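Local coordinates for protein salicylaldehyde dehydrogenase NahF (Pseudomonas putida, PDB 4JZ6) that probably catalyses the NAD-dependent oxidation of salicylaldehyde to salicylate in the bacterial breakdown of naphthalene, at residues A[57-62]-A[216-221]; A[115-120]-A[168-173]; A[147-152]-A[486-491]; A[276-281]-A[433-438]. All coordinates share one frame; numbering follows the deposited sequence.

Interactions 1 and 2 are buried, whereas interactions 3 and 4 lie farther out and are only partly buried. Interaction 1 is apolar, a helix resting on the edge strand of a mainly parallel sheet. Interaction 2, its nearest neighbour with centres about 22 Å away, relies on one buried asparagine gripping backbone N-H groups beside the salicylaldehyde pocket. Interaction 3 is a run of antiparallel strand pairing on the small three-stranded sheet, reinforced by an indole-hydroxyl bond. Interaction 4 ties a turn of the seven-stranded sheet to a helix through a salt bridge and a water. No secondary-structure element serves two of these contacts, but interactions 3 and 4 both touch the second subunit.

Interaction 1 (A[57-62]-A[216-221]); sequences TDAIKA and NYLNSS
The carboxamide of Asn216 offers one face to the helix: Ala62 O lies over it, 4.0 Å from CG, with no N-H pointing at the oxygen and no hydrogen bond. Its polar ends are used elsewhere, OD1 by Asn25 N and ND2, weakly, by Gly213 O. Asp58 turns its carboxylate off the strand, where OD2 is held by Ser32 N and Thr55 OG1. Leu218 carries the apolar part. With CG beside the backbone N (chi1 -63°), its two methyls spread over the facing side of the helix: CD1 lies 3.7 Å from Ala59 CA and 3.9 Å from Ala62 CB, while CD2 approaches Asp58 O at 4.0 Å. The helix and strand segments run nearly antiparallel, at 164°, with axes 9.0 Å apart. Strand 215-218 is an outermost strand, within this chain, of a mainly parallel sheet, consistent with the Rossmann-like coenzyme domain of aldehyde dehydrogenases, and helix 56-73 packs on one side of it, small alanines allowing a close approach. Val187 of the adjacent strand touches both Ala62 and Leu218, and Ile228 and Leu232 of helix 225-233 reach Ala59. Tyr217 points to the other side, toward Phe188 and helix 195-208.

Interaction 2 (A[115-120]-A[168-173]); sequences GFNVHA and TAVLAA. With EDO (1,2-ethanediol), chain G.
Asn117 and Val170 mark the closest backbone approach, CA to CA 5.4 Å, where a turn of helix 111-130 passes the chain leading into helix 170-181. The Asn117 side chain spans the gap, and its OD1 accepts two backbone N-H groups. Val170 N comes at 3.0 Å from that OD1, in the carbonyl plane and almost straight, with an angle of 174° at the hydrogen. Ala169 N is equally near to Asn117 OD1 but donates from above the carbonyl plane and along a more bent path. The amide reaches this place with chi1 at -106°, off the staggered positions. Ala169 CB rests 3.8 Å from Asn117 CB. One turn on, Ala120 CB packs against Val170 CG2 at 3.5 Å; that methyl is anti to the Val170 backbone N, and CG1 is turned to Asn117 OD1. Ala120 CB also lies over one face of the Phe116 ring, toward its rim. A 1,2-ethanediol, probably from the crystallisation liquor, donates from O2 to Ala120 O and also binds Asn123 and Ala459. Asn117 ND2 is bonded to Trp113 O. Both ends of this buried amide are therefore engaged, which fixes its flip, and a single neutral side chain ties together the backbones of Trp113 and Val170, two residues that line the bound salicylaldehyde.

Interaction 3 (A[147-152]-A[486-491]); sequences TLSMTL and LKWLTI
Ser149 and Trp488 form the tight side of this antiparallel pairing. Trp488 NE1 donates to Ser149 OG at 2.7 Å and 166°, and the oxygen sits in the indole plane, at the ring edge. Both groups extend anti to their backbone N atoms (chi1 -179° for Ser149, 173° for Trp488), which sets hydroxyl and indole on the same buried face as Thr151 and Thr490. The same ring edge brings CD1 of Trp488 to 3.3 Å from Met150 O. A phenylalanine in place of Trp488 would probably leave the Ser149 hydroxyl without its N-H donor and its rotation less fixed. Six backbone hydrogen bonds join Leu148 with Ile491, Met150 with Leu489 and Leu152 with Lys487. On the face opposite Ser149 and Trp488, that of Leu148, Met150, Leu152, Leu489 and Ile491, the packing is looser and partly exposed: Met150 SD lies alongside Leu489 CD2 at 4.0 Å, its bent chain carries CE to 4.1 Å from Ile491 CD1, and Leu152 CD1 is 4.3 Å from Leu489 CD1. Strand 148-154 is central in the three-stranded sheet, between strands 139-140 and 485-491, an arrangement matching the oligomerisation domain of aldehyde dehydrogenases. Residues 488-491 also pair in parallel with a strand of the second subunit, whose His449 meets the Trp488 ring edge-to-face and bonds Thr490 OG1, and the sheet thus runs on across the dimer.

Interaction 4 (A[276-281]-A[433-438]); sequences VLDDAD and INRALR
Arg435 reaches across to Asp278 in a salt bridge, NH2 to OD1 at 3.0 Å with 155° at the hydrogen. The carboxylate oxygen lies in the guanidinium plane, yet the N-H meets it from above the carboxylate plane, the two planes standing 70° apart. Asp279 presents CB at the same edge, 3.2 Å from Arg435 NH2. A water links Arg435 to Asp279, accepting from NE and donating to OD2, 3.1 Å in each bond. Leu277 and the arginine chain lie alongside, running in opposite senses, with Leu277 CD1 3.8 Å from Arg435 NE and 4.2 Å from Ala436 CA. A bend at chi3 (89°) swings the guanidinium toward the two aspartates. A leucine in place of Arg435 would probably leave Asp278 without its salt-bridge partner and the water without its NE donor. Farther out, the type I turn from Leu277 to Ala280 places the two aspartates at its middle positions. Asp279 OD2 accepts from Asp432 N, while Asp432 OD1 takes the N-H of Arg435 itself, and Asp278 OD2 has a long, weak ion pair with Lys312. The Arg438 guanidinium lies with one face over Arg435 CA. The turn links strand 273-276 to helix 282-294, whose N-cap is Asp281, and helix 433-442 follows strand 425-429; these two strands are parallel neighbours in the seven-stranded sheet, the contact bridging their C-terminal ends.

Interaction 1 (A[57-62]-A[216-221])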
loop_
_atom_site.group_PDB
_atom_site.type_symbol
_atom_site.label_atom_id
_atom_site.label_comp_id
_atom_site.label_asym_id
_atom_site.label_seq_id
_atom_site.Cartn_x
_atom_site.Cartn_y
_atom_site.Cartn_z
ATOM N N THR A 57 -19.744 -14.475 14.821
ATOM C CA THR A 57 -19.642 -15.902 14.556
ATOM C C THR A 57 -19.817 -16.201 13.072
ATOM O O THR A 57 -19.050 -16.973 12.499
ATOM C CB THR A 57 -20.679 -16.713 15.361
ATOM O OG1 THR A 57 -20.518 -16.453 16.762
ATOM C CG2 THR A 57 -20.494 -18.200 15.105
ATOM N N ASP A 58 -20.823 -15.581 12.454
ATOM C CA ASP A 58 -21.066 -15.756 11.020
ATOM C C ASP A 58 -19.872 -15.272 10.209
ATOM O O ASP A 58 -19.492 -15.885 9.211
ATOM C CB ASP A 58 -22.331 -15.014 10.569
ATOM C CG ASP A 58 -23.608 -15.611 11.152
ATOM O OD1 ASP A 58 -23.954 -16.762 10.798
ATOM O OD2 ASP A 58 -24.277 -14.922 11.953
ATOM N N ALA A 59 -19.274 -14.173 10.652
ATOM C CA ALA A 59 -18.148 -13.587 9.943
ATOM C C ALA A 59 -16.933 -14.513 9.956
ATOM O O ALA A 59 -16.224 -14.638 8.958
ATOM C CB ALA A 59 -17.798 -12.234 10.534
ATOM N N ILE A 60 -16.691 -15.161 11.088
ATOM C CA ILE A 60 -15.561 -16.070 11.188
ATOM C C ILE A 60 -15.806 -17.307 10.323
ATOM O O ILE A 60 -14.882 -17.822 9.682
ATOM C CB ILE A 60 -15.279 -16.474 12.649
ATOM C CG1 ILE A 60 -15.036 -15.226 13.504
ATOM C CG2 ILE A 60 -14.088 -17.397 12.727
ATOM C CD1 ILE A 60 -14.006 -14.286 12.921
ATOM N N LYS A 61 -17.056 -17.766 10.299
ATOM C CA LYS A 61 -17.453 -18.888 9.453
ATOM C C LYS A 61 -17.203 -18.545 7.992
ATOM O O LYS A 61 -16.794 -19.400 7.202
ATOM C CB LYS A 61 -18.931 -19.224 9.657
ATOM C CG LYS A 61 -19.183 -20.625 10.183
ATOM C CD LYS A 61 -18.937 -20.705 11.683
ATOM C CE LYS A 61 -19.045 -22.140 12.202
ATOM N NZ LYS A 61 -17.799 -22.934 11.975
ATOM N N ALA A 62 -17.448 -17.284 7.646
ATOM C CA ALA A 62 -17.242 -16.795 6.289
ATOM C C ALA A 62 -15.760 -16.804 5.919
ATOM O O ALA A 62 -15.385 -17.185 4.807
ATOM C CB ALA A 62 -17.822 -15.395 6.139
ATOM N N ASN A 216 -18.175 -15.161 -0.359
ATOM C CA ASN A 216 -19.020 -15.281 0.819
ATOM C C ASN A 216 -19.558 -13.908 1.218
ATOM O O ASN A 216 -18.806 -12.936 1.284
ATOM C CB ASN A 216 -18.239 -15.925 1.964
ATOM C CG ASN A 216 -17.672 -17.290 1.587
ATOM O OD1 ASN A 216 -18.301 -18.322 1.827
ATOM N ND2 ASN A 216 -16.487 -17.299 0.987
ATOM N N TYR A 217 -20.860 -13.832 1.480
ATOM C CA TYR A 217 -21.541 -12.549 1.621
ATOM C C TYR A 217 -22.076 -12.312 3.026
ATOM O O TYR A 217 -22.756 -13.160 3.602
ATOM C CB TYR A 217 -22.673 -12.455 0.591
ATOM C CG TYR A 217 -23.641 -11.307 0.788
ATOM C CD1 TYR A 217 -25.011 -11.538 0.876
ATOM C CD2 TYR A 217 -23.193 -9.992 0.871
ATOM C CE1 TYR A 217 -25.910 -10.494 1.045
ATOM C CE2 TYR A 217 -24.089 -8.937 1.044
ATOM C CZ TYR A 217 -25.445 -9.197 1.129
ATOM O OH TYR A 217 -26.336 -8.160 1.300
ATOM N N LEU A 218 -21.765 -11.141 3.569
ATOM C CA LEU A 218 -22.218 -10.767 4.898
ATOM C C LEU A 218 -22.844 -9.383 4.878
ATOM O O LEU A 218 -22.365 -8.479 4.186
ATOM C CB LEU A 218 -21.052 -10.759 5.881
ATOM C CG LEU A 218 -20.325 -12.067 6.165
ATOM C CD1 LEU A 218 -19.029 -11.749 6.873
ATOM C CD2 LEU A 218 -21.187 -12.978 7.008
ATOM N N ASN A 219 -23.922 -9.224 5.637
ATOM C CA ASN A 219 -24.512 -7.916 5.855
ATOM C C ASN A 219 -25.018 -7.834 7.285
ATOM O O ASN A 219 -25.263 -8.862 7.921
ATOM C CB ASN A 219 -25.643 -7.654 4.863
ATOM C CG ASN A 219 -25.711 -6.205 4.438
ATOM O OD1 ASN A 219 -25.337 -5.310 5.197
ATOM N ND2 ASN A 219 -26.179 -5.963 3.215
ATOM N N SER A 220 -25.157 -6.618 7.801
ATOM C CA SER A 220 -25.592 -6.442 9.179
ATOM C C SER A 220 -26.172 -5.059 9.427
ATOM O O SER A 220 -26.015 -4.145 8.618
ATOM C CB SER A 220 -24.426 -6.675 10.138
ATOM O OG SER A 220 -23.400 -5.715 9.928
ATOM N N SER A 221 -26.847 -4.911 10.558
ATOM C CA SER A 221 -27.250 -3.597 11.024
ATOM C C SER A 221 -25.981 -2.814 11.333
ATOM O O SER A 221 -24.965 -3.402 11.717
ATOM C CB SER A 221 -28.132 -3.724 12.267
ATOM O OG SER A 221 -27.569 -4.633 13.198
#

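Interaction 2 (A[115-120]-A[168-173])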
loop_
_atom_site.group_PDB
_atom_site.type_symbol
_atom_site.label_atom_id
_atom_site.label_comp_id
_atom_site.label_asym_id
_atom_site.label_seq_id
_atom_site.Cartn_x
_atom_site.Cartn_y
_atom_site.Cartn_z
ATOM N N GLY A 115 -29.187 1.474 -14.249
ATOM C CA GLY A 115 -28.803 0.881 -15.513
ATOM C C GLY A 115 -27.313 0.998 -15.751
ATOM O O GLY A 115 -26.676 0.047 -16.202
ATOM N N PHE A 116 -26.755 2.162 -15.438
ATOM C CA PHE A 116 -25.316 2.353 -15.553
ATOM C C PHE A 116 -24.549 1.410 -14.627
ATOM O O PHE A 116 -23.525 0.843 -15.021
ATOM C CB PHE A 116 -24.912 3.796 -15.255
ATOM C CG PHE A 116 -23.437 3.968 -15.067
ATOM C CD1 PHE A 116 -22.887 4.015 -13.793
ATOM C CD2 PHE A 116 -22.589 4.050 -16.166
ATOM C CE1 PHE A 116 -21.512 4.158 -13.615
ATOM C CE2 PHE A 116 -21.211 4.198 -15.997
ATOM C CZ PHE A 116 -20.673 4.254 -14.719
ATOM N N ASN A 117 -25.041 1.262 -13.398
ATOM C CA ASN A 117 -24.396 0.399 -12.413
ATOM C C ASN A 117 -24.272 -1.022 -12.920
ATOM O O ASN A 117 -23.258 -1.684 -12.713
ATOM C CB ASN A 117 -25.156 0.414 -11.087
ATOM C CG ASN A 117 -24.443 1.216 -10.020
ATOM O OD1 ASN A 117 -23.559 0.706 -9.322
ATOM N ND2 ASN A 117 -24.815 2.482 -9.891
ATOM N N VAL A 118 -25.311 -1.485 -13.601
ATOM C CA VAL A 118 -25.291 -2.827 -14.155
ATOM C C VAL A 118 -24.252 -2.947 -15.267
ATOM O O VAL A 118 -23.373 -3.813 -15.205
ATOM C CB VAL A 118 -26.679 -3.249 -14.647
ATOM C CG1 VAL A 118 -26.650 -4.672 -15.177
ATOM C CG2 VAL A 118 -27.663 -3.149 -13.513
ATOM N N HIS A 119 -24.354 -2.076 -16.269
ATOM C CA HIS A 119 -23.385 -2.043 -17.365
ATOM C C HIS A 119 -21.958 -2.028 -16.830
ATOM O O HIS A 119 -21.121 -2.833 -17.246
ATOM C CB HIS A 119 -23.609 -0.818 -18.254
ATOM C CG HIS A 119 -24.843 -0.903 -19.098
ATOM N ND1 HIS A 119 -25.288 -2.082 -19.656
ATOM C CD2 HIS A 119 -25.729 0.052 -19.475
ATOM C CE1 HIS A 119 -26.395 -1.852 -20.339
ATOM N NE2 HIS A 119 -26.685 -0.569 -20.247
ATOM N N ALA A 120 -21.703 -1.118 -15.891
ATOM C CA ALA A 120 -20.387 -0.960 -15.276
ATOM C C ALA A 120 -19.941 -2.210 -14.536
ATOM O O ALA A 120 -18.775 -2.594 -14.610
ATOM C CB ALA A 120 -20.375 0.238 -14.342
ATOM N N THR A 168 -23.914 1.156 -5.983
ATOM C CA THR A 168 -24.461 -0.037 -5.348
ATOM C C THR A 168 -23.989 -1.354 -5.946
ATOM O O THR A 168 -23.662 -2.292 -5.218
ATOM C CB THR A 168 -25.989 -0.007 -5.390
ATOM O OG1 THR A 168 -26.443 1.333 -5.162
ATOM C CG2 THR A 168 -26.544 -0.900 -4.329
ATOM N N ALA A 169 -23.943 -1.413 -7.270
ATOM C CA ALA A 169 -23.565 -2.635 -7.960
ATOM C C ALA A 169 -22.091 -2.649 -8.334
ATOM O O ALA A 169 -21.384 -3.614 -8.046
ATOM C CB ALA A 169 -24.421 -2.822 -9.191
ATOM N N VAL A 170 -21.625 -1.584 -8.981
ATOM C CA VAL A 170 -20.271 -1.578 -9.526
ATOM C C VAL A 170 -19.186 -1.625 -8.439
ATOM O O VAL A 170 -18.125 -2.223 -8.640
ATOM C CB VAL A 170 -20.048 -0.404 -10.513
ATOM C CG1 VAL A 170 -20.045 0.929 -9.782
ATOM C CG2 VAL A 170 -18.759 -0.606 -11.312
ATOM N N LEU A 171 -19.465 -1.027 -7.282
ATOM C CA LEU A 171 -18.509 -1.027 -6.177
ATOM C C LEU A 171 -18.357 -2.417 -5.560
ATOM O O LEU A 171 -17.288 -2.788 -5.075
ATOM C CB LEU A 171 -18.906 -0.002 -5.114
ATOM C CG LEU A 171 -18.886 1.448 -5.599
ATOM C CD1 LEU A 171 -19.080 2.410 -4.437
ATOM C CD2 LEU A 171 -17.597 1.734 -6.331
ATOM N N ALA A 172 -19.435 -3.185 -5.578
ATOM C CA ALA A 172 -19.360 -4.577 -5.177
ATOM C C ALA A 172 -18.598 -5.362 -6.236
ATOM O O ALA A 172 -17.671 -6.109 -5.919
ATOM C CB ALA A 172 -20.766 -5.162 -4.981
ATOM N N ALA A 173 -18.998 -5.178 -7.494
ATOM C CA ALA A 173 -18.420 -5.912 -8.618
ATOM C C ALA A 173 -16.904 -5.811 -8.648
ATOM O O ALA A 173 -16.209 -6.823 -8.737
ATOM C CB ALA A 173 -19.003 -5.412 -9.923
HETATM C C1 EDO G . -16.364 0.857 -16.984
HETATM O O1 EDO G . -15.800 0.552 -18.268
HETATM C C2 EDO G . -16.569 -0.424 -16.179
HETATM O O2 EDO G . -17.024 -0.108 -14.857
#

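Interaction 3 (A[147-152]-A[486-491])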
loop_
_atom_site.group_PDB
_atom_site.type_symbol
_atom_site.label_atom_id
_atom_site.label_comp_id
_atom_site.label_asym_id
_atom_site.label_seq_id
_atom_site.Cartn_x
_atom_site.Cartn_y
_atom_site.Cartn_z
ATOM N N THR A 147 21.909 -18.704 -13.899
ATOM C CA THR A 147 20.834 -18.400 -12.966
ATOM C C THR A 147 19.659 -17.729 -13.657
ATOM O O THR A 147 19.834 -16.803 -14.444
ATOM C CB THR A 147 21.325 -17.459 -11.850
ATOM O OG1 THR A 147 22.458 -18.039 -11.191
ATOM C CG2 THR A 147 20.231 -17.208 -10.834
ATOM N N LEU A 148 18.455 -18.193 -13.358
ATOM C CA LEU A 148 17.264 -17.478 -13.785
ATOM C C LEU A 148 16.769 -16.613 -12.652
ATOM O O LEU A 148 16.558 -17.102 -11.544
ATOM C CB LEU A 148 16.170 -18.457 -14.189
ATOM C CG LEU A 148 15.798 -18.449 -15.662
ATOM C CD1 LEU A 148 17.040 -18.174 -16.472
ATOM C CD2 LEU A 148 15.174 -19.784 -16.040
ATOM N N SER A 149 16.606 -15.324 -12.919
ATOM C CA SER A 149 15.953 -14.443 -11.961
ATOM C C SER A 149 14.635 -13.972 -12.553
ATOM O O SER A 149 14.578 -13.568 -13.715
ATOM C CB SER A 149 16.836 -13.251 -11.598
ATOM O OG SER A 149 16.187 -12.425 -10.648
ATOM N N MET A 150 13.574 -14.029 -11.756
ATOM C CA MET A 150 12.252 -13.707 -12.258
ATOM C C MET A 150 11.329 -13.257 -11.139
ATOM O O MET A 150 11.615 -13.475 -9.962
ATOM C CB MET A 150 11.643 -14.926 -12.949
ATOM C CG MET A 150 11.264 -16.043 -11.981
ATOM S SD MET A 150 10.841 -17.598 -12.794
ATOM C CE MET A 150 12.448 -18.152 -13.373
ATOM N N THR A 151 10.223 -12.623 -11.518
ATOM C CA THR A 151 9.161 -12.310 -10.576
ATOM C C THR A 151 7.913 -13.090 -10.934
ATOM O O THR A 151 7.629 -13.318 -12.109
ATOM C CB THR A 151 8.798 -10.835 -10.590
ATOM O OG1 THR A 151 8.404 -10.457 -11.916
ATOM C CG2 THR A 151 9.982 -10.004 -10.149
ATOM N N LEU A 152 7.173 -13.504 -9.913
ATOM C CA LEU A 152 5.910 -14.195 -10.120
ATOM C C LEU A 152 4.795 -13.394 -9.469
ATOM O O LEU A 152 4.994 -12.787 -8.410
ATOM C CB LEU A 152 5.952 -15.598 -9.510
ATOM C CG LEU A 152 7.029 -16.575 -9.982
ATOM C CD1 LEU A 152 6.844 -17.936 -9.317
ATOM C CD2 LEU A 152 6.987 -16.711 -11.488
ATOM N N LEU A 486 3.747 -10.575 -5.129
ATOM C CA LEU A 486 4.871 -10.453 -6.046
ATOM C C LEU A 486 6.063 -11.162 -5.427
ATOM O O LEU A 486 6.549 -10.772 -4.369
ATOM C CB LEU A 486 5.207 -8.986 -6.332
ATOM C CG LEU A 486 6.414 -8.763 -7.248
ATOM C CD1 LEU A 486 6.121 -9.245 -8.658
ATOM C CD2 LEU A 486 6.818 -7.300 -7.255
ATOM N N LYS A 487 6.522 -12.216 -6.084
ATOM C CA LYS A 487 7.600 -13.027 -5.547
ATOM C C LYS A 487 8.830 -12.966 -6.447
ATOM O O LYS A 487 8.732 -13.114 -7.664
ATOM C CB LYS A 487 7.135 -14.471 -5.378
ATOM C CG LYS A 487 8.227 -15.420 -4.926
ATOM C CD LYS A 487 7.706 -16.843 -4.844
ATOM C CE LYS A 487 6.714 -17.012 -3.695
ATOM N NZ LYS A 487 6.097 -18.376 -3.686
ATOM N N TRP A 488 9.986 -12.725 -5.842
ATOM C CA TRP A 488 11.235 -12.752 -6.578
ATOM C C TRP A 488 11.810 -14.144 -6.424
ATOM O O TRP A 488 12.127 -14.566 -5.311
ATOM C CB TRP A 488 12.213 -11.710 -6.036
ATOM C CG TRP A 488 13.584 -11.802 -6.646
ATOM C CD1 TRP A 488 13.890 -12.081 -7.953
ATOM C CD2 TRP A 488 14.836 -11.636 -5.966
ATOM N NE1 TRP A 488 15.257 -12.087 -8.126
ATOM C CE2 TRP A 488 15.859 -11.822 -6.923
ATOM C CE3 TRP A 488 15.193 -11.335 -4.646
ATOM C CZ2 TRP A 488 17.211 -11.717 -6.598
ATOM C CZ3 TRP A 488 16.537 -11.233 -4.327
ATOM C CH2 TRP A 488 17.528 -11.421 -5.299
ATOM N N LEU A 489 11.923 -14.862 -7.541
ATOM C CA LEU A 489 12.400 -16.243 -7.524
ATOM C C LEU A 489 13.660 -16.427 -8.367
ATOM O O LEU A 489 13.759 -15.909 -9.482
ATOM C CB LEU A 489 11.303 -17.198 -8.003
ATOM C CG LEU A 489 11.622 -18.695 -7.970
ATOM C CD1 LEU A 489 10.435 -19.479 -7.428
ATOM C CD2 LEU A 489 11.998 -19.191 -9.354
ATOM N N THR A 490 14.619 -17.170 -7.828
ATOM C CA THR A 490 15.830 -17.480 -8.567
ATOM C C THR A 490 16.006 -18.976 -8.699
ATOM O O THR A 490 15.600 -19.739 -7.816
ATOM C CB THR A 490 17.081 -16.904 -7.887
ATOM O OG1 THR A 490 17.171 -17.406 -6.546
ATOM C CG2 THR A 490 17.017 -15.381 -7.867
ATOM N N ILE A 491 16.600 -19.390 -9.813
ATOM C CA ILE A 491 16.965 -20.786 -10.007
ATOM C C ILE A 491 18.465 -20.840 -10.262
ATOM O O ILE A 491 18.947 -20.373 -11.293
ATOM C CB ILE A 491 16.195 -21.425 -11.178
ATOM C CG1 ILE A 491 14.690 -21.202 -11.012
ATOM C CG2 ILE A 491 16.496 -22.913 -11.256
ATOM C CD1 ILE A 491 13.876 -21.770 -12.133
#

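Interaction 4 (A[276-281]-A[433-438])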
loop_
_atom_site.group_PDB
_atom_site.type_symbol
_atom_site.label_atom_id
_atom_site.label_comp_id
_atom_site.label_asym_id
_atom_site.label_seq_id
_atom_site.Cartn_x
_atom_site.Cartn_y
_atom_site.Cartn_z
ATOM N N VAL A 276 -13.060 25.798 -13.936
ATOM C CA VAL A 276 -13.521 26.532 -15.104
ATOM C C VAL A 276 -12.658 27.771 -15.282
ATOM O O VAL A 276 -12.857 28.767 -14.596
ATOM C CB VAL A 276 -14.995 26.943 -14.943
ATOM C CG1 VAL A 276 -15.529 27.540 -16.220
ATOM C CG2 VAL A 276 -15.828 25.745 -14.533
ATOM N N LEU A 277 -11.691 27.698 -16.195
ATOM C CA LEU A 277 -10.748 28.797 -16.415
ATOM C C LEU A 277 -11.435 29.917 -17.177
ATOM O O LEU A 277 -12.568 29.753 -17.621
ATOM C CB LEU A 277 -9.504 28.314 -17.170
ATOM C CG LEU A 277 -8.777 27.099 -16.578
ATOM C CD1 LEU A 277 -7.790 26.523 -17.560
ATOM C CD2 LEU A 277 -8.080 27.450 -15.281
ATOM N N ASP A 278 -10.761 31.055 -17.334
ATOM C CA ASP A 278 -11.380 32.205 -18.005
ATOM C C ASP A 278 -11.576 31.912 -19.493
ATOM O O ASP A 278 -12.244 32.648 -20.221
ATOM C CB ASP A 278 -10.593 33.508 -17.757
ATOM C CG ASP A 278 -9.202 33.509 -18.389
ATOM O OD1 ASP A 278 -9.075 33.298 -19.615
ATOM O OD2 ASP A 278 -8.220 33.753 -17.654
ATOM N N ASP A 279 -11.006 30.787 -19.899
ATOM C CA ASP A 279 -10.864 30.377 -21.277
ATOM C C ASP A 279 -11.966 29.413 -21.704
ATOM O O ASP A 279 -12.095 29.086 -22.879
ATOM C CB ASP A 279 -9.536 29.638 -21.378
ATOM C CG ASP A 279 -8.990 29.625 -22.759
ATOM O OD1 ASP A 279 -9.462 30.420 -23.590
ATOM O OD2 ASP A 279 -8.076 28.831 -23.015
ATOM N N ALA A 280 -12.751 28.953 -20.738
ATOM C CA ALA A 280 -13.603 27.784 -20.918
ATOM C C ALA A 280 -14.745 27.945 -21.924
ATOM O O ALA A 280 -15.291 29.028 -22.104
ATOM C CB ALA A 280 -14.147 27.328 -19.570
ATOM N N ASP A 281 -15.070 26.841 -22.590
ATOM C CA ASP A 281 -16.308 26.705 -23.333
ATOM C C ASP A 281 -17.397 26.612 -22.267
ATOM O O ASP A 281 -17.620 25.545 -21.699
ATOM C CB ASP A 281 -16.249 25.424 -24.172
ATOM C CG ASP A 281 -17.503 25.191 -25.016
ATOM O OD1 ASP A 281 -18.574 25.772 -24.723
ATOM O OD2 ASP A 281 -17.413 24.393 -25.976
ATOM N N ILE A 433 -5.866 24.133 -24.418
ATOM C CA ILE A 433 -5.597 22.857 -23.783
ATOM C C ILE A 433 -4.184 22.801 -23.176
ATOM O O ILE A 433 -3.970 22.160 -22.138
ATOM C CB ILE A 433 -5.887 21.676 -24.744
ATOM C CG1 ILE A 433 -7.387 21.355 -24.744
ATOM C CG2 ILE A 433 -5.121 20.428 -24.328
ATOM C CD1 ILE A 433 -8.128 21.810 -25.961
ATOM N N ASN A 434 -3.231 23.488 -23.802
ATOM C CA ASN A 434 -1.889 23.578 -23.239
ATOM C C ASN A 434 -1.968 24.093 -21.819
ATOM O O ASN A 434 -1.378 23.511 -20.909
ATOM C CB ASN A 434 -0.985 24.491 -24.069
ATOM C CG ASN A 434 -0.351 23.774 -25.237
ATOM O OD1 ASN A 434 -0.424 22.551 -25.340
ATOM N ND2 ASN A 434 0.282 24.532 -26.124
ATOM N N ARG A 435 -2.720 25.170 -21.628
ATOM C CA ARG A 435 -2.932 25.692 -20.289
ATOM C C ARG A 435 -3.677 24.703 -19.396
ATOM O O ARG A 435 -3.210 24.374 -18.303
ATOM C CB ARG A 435 -3.681 27.015 -20.314
ATOM C CG ARG A 435 -4.070 27.457 -18.924
ATOM C CD ARG A 435 -4.297 28.941 -18.859
ATOM N NE ARG A 435 -5.679 29.298 -19.152
ATOM C CZ ARG A 435 -6.160 30.529 -19.026
ATOM N NH1 ARG A 435 -5.367 31.507 -18.618
ATOM N NH2 ARG A 435 -7.428 30.784 -19.303
ATOM N N ALA A 436 -4.835 24.235 -19.857
ATOM C CA ALA A 436 -5.635 23.286 -19.089
ATOM C C ALA A 436 -4.778 22.112 -18.610
ATOM O O ALA A 436 -4.939 21.625 -17.490
ATOM C CB ALA A 436 -6.814 22.795 -19.915
ATOM N N LEU A 437 -3.844 21.691 -19.460
ATOM C CA LEU A 437 -2.914 20.616 -19.127
ATOM C C LEU A 437 -1.963 20.993 -17.991
ATOM O O LEU A 437 -1.687 20.167 -17.119
ATOM C CB LEU A 437 -2.121 20.189 -20.365
ATOM C CG LEU A 437 -2.821 19.185 -21.289
ATOM C CD1 LEU A 437 -2.118 19.093 -22.632
ATOM C CD2 LEU A 437 -2.880 17.822 -20.634
ATOM N N ARG A 438 -1.465 22.232 -18.006
ATOM C CA ARG A 438 -0.594 22.733 -16.941
ATOM C C ARG A 438 -1.251 22.565 -15.582
ATOM O O ARG A 438 -0.679 21.962 -14.670
ATOM C CB ARG A 438 -0.269 24.216 -17.138
ATOM C CG ARG A 438 0.621 24.535 -18.308
ATOM C CD ARG A 438 1.064 25.979 -18.217
ATOM N NE ARG A 438 0.879 26.691 -19.475
ATOM C CZ ARG A 438 0.026 27.694 -19.649
ATOM N NH1 ARG A 438 -0.719 28.118 -18.643
ATOM N NH2 ARG A 438 -0.075 28.280 -20.832
HETATM O O HOH W 1 -7.112 27.025 -20.727
#